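Local coordinates for protein SsfX3 (Streptomyces sp. SF2575, PDB 3SKV) that probably transfers a salicylyl group in the biosynthesis of a tetracycline, with a GDSL/SGNH-fold domain and a jelly-roll domain, at residues Leu89-Val103 against Leu163-Thr177. The protein carries 1 engineered substitution. Residues are numbered along the deposited sequence; the frame is centred on the assembly and turned at random.
Sequences LRTDSPWLAVRYEAV and LQFRLAEVRLEAGAT
Trp95 lies across the chain at Leu172 and Glu173, held by its one polar atom and by one face. From CB the side chain leaves with CG wedged between the backbone N and the carbonyl carbon (chi1 64°), which brings the indole over the peptide joining Leu172 to Glu173, where the strand ends. CD1 skirts the Glu173 carboxylate. NE1 gives a nearly straight hydrogen bond, 3.0 Å, to Glu173 OE1, which lies in the ring plane but is met from above the carboxylate plane, the two planes standing 88° apart. CE2 rests against Glu173 N and CZ2 against Leu172 C, 3.6 Å away. CH2 meets Leu172 O, and CZ3 lies over one face of the Arg171 guanidinium, which is salt-bridged through NH1 to Glu142. His144 also meets the ring. An alanine in place of Trp95 is likely to leave Glu173 OE1 without its N-H partner and the backbone at Leu172 uncovered on that side.

Small, polar Ser93 suits the bend beside it: its OG accepts a straight bond from Glu173 N, 3.0 Å, and donates to Trp95 O. Thr91 OG1 and Asp92 OD1 hold Thr177 O and N where the chain returns from a type II turn.

Beyond, strands 96-103 and 164-172 pair antiparallel, the latter turning a corner at Ala168. Branched Val98 and Val170 face the interior, as does Phe165, whose CZ packs 3.5 Å from Tyr100 CB. On the other side Glu101 OE1 bridges to Arg166 NH1 at 3.0 Å, charges suited to these partly exposed positions. Apolar Leu96 and Val98 pack on strand 153-158 of another sheet, the mark of a beta-sandwich, consistent with a jelly-roll N-terminal domain.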
# COMPACT_ATOMS: atom_id res chain seq x y z
N LEU A 89 12.71 9.87 -10.00
CA LEU A 89 13.41 10.83 -10.85
C LEU A 89 14.80 10.30 -11.13
O LEU A 89 15.39 9.65 -10.28
CB LEU A 89 13.49 12.28 -10.28
CG LEU A 89 14.11 12.46 -8.90
CD1 LEU A 89 15.54 12.89 -9.02
CD2 LEU A 89 13.38 13.51 -8.11
N ARG A 90 15.32 10.58 -12.32
CA ARG A 90 16.68 10.23 -12.66
C ARG A 90 17.48 11.53 -12.57
O ARG A 90 17.03 12.57 -13.08
CB ARG A 90 16.79 9.60 -14.05
CG ARG A 90 16.08 8.24 -14.15
CD ARG A 90 16.52 7.50 -15.42
NE ARG A 90 17.96 7.31 -15.44
CZ ARG A 90 18.59 6.30 -14.84
NH1 ARG A 90 17.90 5.34 -14.24
NH2 ARG A 90 19.92 6.22 -14.88
N THR A 91 18.62 11.49 -11.86
CA THR A 91 19.50 12.66 -11.69
C THR A 91 20.94 12.26 -11.44
O THR A 91 21.22 11.18 -10.90
CB THR A 91 18.98 13.61 -10.57
OG1 THR A 91 19.63 14.88 -10.71
CG2 THR A 91 19.19 13.06 -9.13
N ASP A 92 21.87 13.17 -11.81
CA ASP A 92 23.27 12.96 -11.52
C ASP A 92 23.67 13.73 -10.23
O ASP A 92 24.81 13.66 -9.81
CB ASP A 92 24.14 13.32 -12.72
CG ASP A 92 24.17 14.77 -13.19
OD1 ASP A 92 23.40 15.59 -12.65
OD2 ASP A 92 24.91 15.06 -14.16
N SER A 93 22.74 14.49 -9.66
CA SER A 93 22.96 15.33 -8.48
C SER A 93 23.46 14.51 -7.26
O SER A 93 22.89 13.47 -6.93
CB SER A 93 21.66 16.08 -8.14
OG SER A 93 21.76 16.94 -7.02
N PRO A 94 24.55 14.95 -6.59
CA PRO A 94 25.03 14.20 -5.41
C PRO A 94 24.15 14.45 -4.16
O PRO A 94 24.35 13.82 -3.12
CB PRO A 94 26.46 14.70 -5.23
CG PRO A 94 26.40 16.11 -5.71
CD PRO A 94 25.39 16.15 -6.83
N TRP A 95 23.18 15.39 -4.26
CA TRP A 95 22.28 15.71 -3.15
C TRP A 95 20.87 16.06 -3.61
O TRP A 95 20.65 16.41 -4.78
CB TRP A 95 22.86 16.83 -2.26
CG TRP A 95 23.03 18.16 -2.92
CD1 TRP A 95 24.13 18.60 -3.59
CD2 TRP A 95 22.06 19.22 -3.01
NE1 TRP A 95 23.91 19.88 -4.07
CE2 TRP A 95 22.64 20.27 -3.74
CE3 TRP A 95 20.73 19.36 -2.55
CZ2 TRP A 95 21.97 21.47 -3.99
CZ3 TRP A 95 20.06 20.55 -2.80
CH2 TRP A 95 20.67 21.59 -3.51
N LEU A 96 19.92 16.00 -2.69
CA LEU A 96 18.55 16.42 -2.95
C LEU A 96 17.93 17.05 -1.76
O LEU A 96 18.23 16.69 -0.61
CB LEU A 96 17.65 15.34 -3.62
CG LEU A 96 17.06 14.17 -2.82
CD1 LEU A 96 15.94 14.60 -1.84
CD2 LEU A 96 16.43 13.20 -3.76
N ALA A 97 17.01 17.94 -2.02
CA ALA A 97 16.27 18.62 -0.95
C ALA A 97 14.81 18.65 -1.33
O ALA A 97 14.49 18.82 -2.50
CB ALA A 97 16.81 20.03 -0.73
N VAL A 98 13.93 18.41 -0.36
CA VAL A 98 12.48 18.42 -0.56
C VAL A 98 11.84 19.31 0.50
O VAL A 98 12.11 19.13 1.69
CB VAL A 98 11.84 17.01 -0.56
CG1 VAL A 98 10.32 17.10 -0.77
CG2 VAL A 98 12.46 16.10 -1.61
N ARG A 99 11.02 20.28 0.06
CA ARG A 99 10.23 21.14 0.92
C ARG A 99 8.88 20.43 1.07
O ARG A 99 8.17 20.17 0.09
CB ARG A 99 10.09 22.55 0.33
CG ARG A 99 9.44 23.48 1.32
CD ARG A 99 9.48 24.89 0.83
NE ARG A 99 8.51 25.69 1.58
CZ ARG A 99 7.88 26.74 1.08
NH1 ARG A 99 8.13 27.14 -0.17
NH2 ARG A 99 7.00 27.41 1.81
N TYR A 100 8.55 20.06 2.31
CA TYR A 100 7.39 19.25 2.60
C TYR A 100 6.61 19.68 3.83
O TYR A 100 7.04 20.53 4.63
CB TYR A 100 7.86 17.77 2.78
CG TYR A 100 8.59 17.53 4.09
CD1 TYR A 100 9.95 17.81 4.21
CD2 TYR A 100 7.92 17.06 5.22
CE1 TYR A 100 10.62 17.62 5.42
CE2 TYR A 100 8.59 16.86 6.43
CZ TYR A 100 9.94 17.15 6.53
OH TYR A 100 10.60 16.95 7.73
N GLU A 101 5.49 19.00 4.03
CA GLU A 101 4.61 19.11 5.18
C GLU A 101 4.01 17.72 5.36
O GLU A 101 3.49 17.15 4.39
CB GLU A 101 3.52 20.17 4.96
CG GLU A 101 2.79 20.51 6.25
CD GLU A 101 1.52 21.33 6.14
OE1 GLU A 101 0.99 21.48 5.01
OE2 GLU A 101 1.04 21.80 7.20
N ALA A 102 4.17 17.15 6.57
CA ALA A 102 3.66 15.81 6.89
C ALA A 102 2.60 15.93 7.98
O ALA A 102 2.88 16.45 9.07
CB ALA A 102 4.78 14.87 7.31
N VAL A 103 1.37 15.53 7.65
CA VAL A 103 0.25 15.63 8.59
C VAL A 103 -0.17 14.24 9.08
O VAL A 103 -0.58 13.39 8.28
CB VAL A 103 -0.96 16.43 8.03
CG1 VAL A 103 -1.96 16.73 9.12
CG2 VAL A 103 -0.53 17.73 7.37
N LEU A 163 0.89 8.72 7.19
CA LEU A 163 0.83 10.16 7.15
C LEU A 163 0.38 10.69 5.81
O LEU A 163 0.65 10.09 4.78
CB LEU A 163 2.27 10.65 7.34
CG LEU A 163 2.81 11.16 8.69
CD1 LEU A 163 2.44 10.28 9.86
CD2 LEU A 163 4.31 11.24 8.63
N GLN A 164 -0.16 11.91 5.82
CA GLN A 164 -0.44 12.65 4.59
C GLN A 164 0.85 13.45 4.34
O GLN A 164 1.36 14.10 5.24
CB GLN A 164 -1.63 13.59 4.77
CG GLN A 164 -2.95 12.86 4.93
CD GLN A 164 -4.10 13.81 5.14
OE1 GLN A 164 -4.16 14.93 4.61
NE2 GLN A 164 -5.10 13.35 5.87
N PHE A 165 1.41 13.34 3.16
CA PHE A 165 2.67 14.01 2.81
C PHE A 165 2.46 14.92 1.61
O PHE A 165 1.99 14.45 0.58
CB PHE A 165 3.75 12.96 2.50
CG PHE A 165 5.14 13.50 2.24
CD1 PHE A 165 6.05 13.65 3.28
CD2 PHE A 165 5.55 13.79 0.94
CE1 PHE A 165 7.34 14.11 3.04
CE2 PHE A 165 6.84 14.27 0.69
CZ PHE A 165 7.73 14.40 1.74
N ARG A 166 2.79 16.22 1.73
CA ARG A 166 2.63 17.20 0.64
C ARG A 166 4.00 17.76 0.29
O ARG A 166 4.86 17.83 1.16
CB ARG A 166 1.67 18.36 1.04
CG ARG A 166 0.44 17.88 1.80
CD ARG A 166 -0.75 18.79 1.77
NE ARG A 166 -1.79 18.28 2.67
CZ ARG A 166 -2.07 18.78 3.88
NH1 ARG A 166 -1.38 19.81 4.35
NH2 ARG A 166 -3.04 18.25 4.61
N LEU A 167 4.23 18.15 -0.97
CA LEU A 167 5.53 18.72 -1.40
C LEU A 167 5.27 20.08 -1.98
O LEU A 167 4.27 20.28 -2.69
CB LEU A 167 6.22 17.96 -2.55
CG LEU A 167 6.45 16.48 -2.55
CD1 LEU A 167 5.14 15.70 -2.90
CD2 LEU A 167 7.54 16.15 -3.60
N ALA A 168 6.26 20.94 -1.89
CA ALA A 168 6.21 22.26 -2.50
C ALA A 168 7.37 22.46 -3.49
O ALA A 168 7.24 23.22 -4.45
CB ALA A 168 6.23 23.34 -1.42
N GLU A 169 8.50 21.76 -3.28
CA GLU A 169 9.70 21.92 -4.10
C GLU A 169 10.68 20.78 -3.95
O GLU A 169 10.76 20.16 -2.89
CB GLU A 169 10.42 23.22 -3.66
CG GLU A 169 11.44 23.80 -4.62
CD GLU A 169 12.34 24.87 -4.03
OE1 GLU A 169 12.20 25.20 -2.83
OE2 GLU A 169 13.19 25.39 -4.79
N VAL A 170 11.43 20.52 -5.01
CA VAL A 170 12.54 19.58 -5.05
C VAL A 170 13.74 20.41 -5.48
O VAL A 170 13.64 21.24 -6.39
CB VAL A 170 12.31 18.35 -5.96
CG1 VAL A 170 13.56 17.46 -6.01
CG2 VAL A 170 11.11 17.53 -5.47
N ARG A 171 14.84 20.28 -4.76
CA ARG A 171 16.05 21.01 -5.12
C ARG A 171 17.18 20.04 -5.38
O ARG A 171 17.28 19.00 -4.73
CB ARG A 171 16.43 22.04 -4.06
CG ARG A 171 15.71 23.36 -4.23
CD ARG A 171 15.85 24.25 -3.00
NE ARG A 171 17.24 24.31 -2.54
CZ ARG A 171 17.64 23.94 -1.33
NH1 ARG A 171 16.75 23.55 -0.42
NH2 ARG A 171 18.92 24.01 -0.99
N LEU A 172 18.01 20.37 -6.36
CA LEU A 172 19.17 19.57 -6.78
C LEU A 172 20.34 20.51 -7.01
O LEU A 172 20.15 21.74 -7.05
CB LEU A 172 18.86 18.78 -8.08
CG LEU A 172 17.59 17.92 -8.10
CD1 LEU A 172 17.25 17.49 -9.51
CD2 LEU A 172 17.72 16.72 -7.18
N GLU A 173 21.55 19.92 -7.20
CA GLU A 173 22.78 20.66 -7.47
C GLU A 173 22.59 21.47 -8.75
O GLU A 173 21.87 21.04 -9.66
CB GLU A 173 23.95 19.67 -7.61
CG GLU A 173 25.33 20.30 -7.74
CD GLU A 173 26.00 20.66 -6.42
OE1 GLU A 173 25.56 21.64 -5.77
OE2 GLU A 173 26.96 19.96 -6.05
N ALA A 174 23.22 22.66 -8.82
CA ALA A 174 23.18 23.49 -10.02
C ALA A 174 23.81 22.71 -11.19
O ALA A 174 24.83 22.02 -11.01
CB ALA A 174 23.97 24.76 -9.79
N GLY A 175 23.22 22.79 -12.37
CA GLY A 175 23.74 22.08 -13.53
C GLY A 175 23.47 20.58 -13.53
O GLY A 175 23.90 19.89 -14.46
N ALA A 176 22.75 20.06 -12.51
CA ALA A 176 22.43 18.63 -12.47
C ALA A 176 21.36 18.30 -13.53
O ALA A 176 20.47 19.13 -13.80
CB ALA A 176 21.91 18.24 -11.09
N THR A 177 21.47 17.09 -14.12
CA THR A 177 20.53 16.55 -15.10
C THR A 177 19.24 16.11 -14.39
O THR A 177 19.25 15.73 -13.21
CB THR A 177 21.14 15.32 -15.78
OG1 THR A 177 21.35 14.30 -14.79
CG2 THR A 177 22.46 15.62 -16.50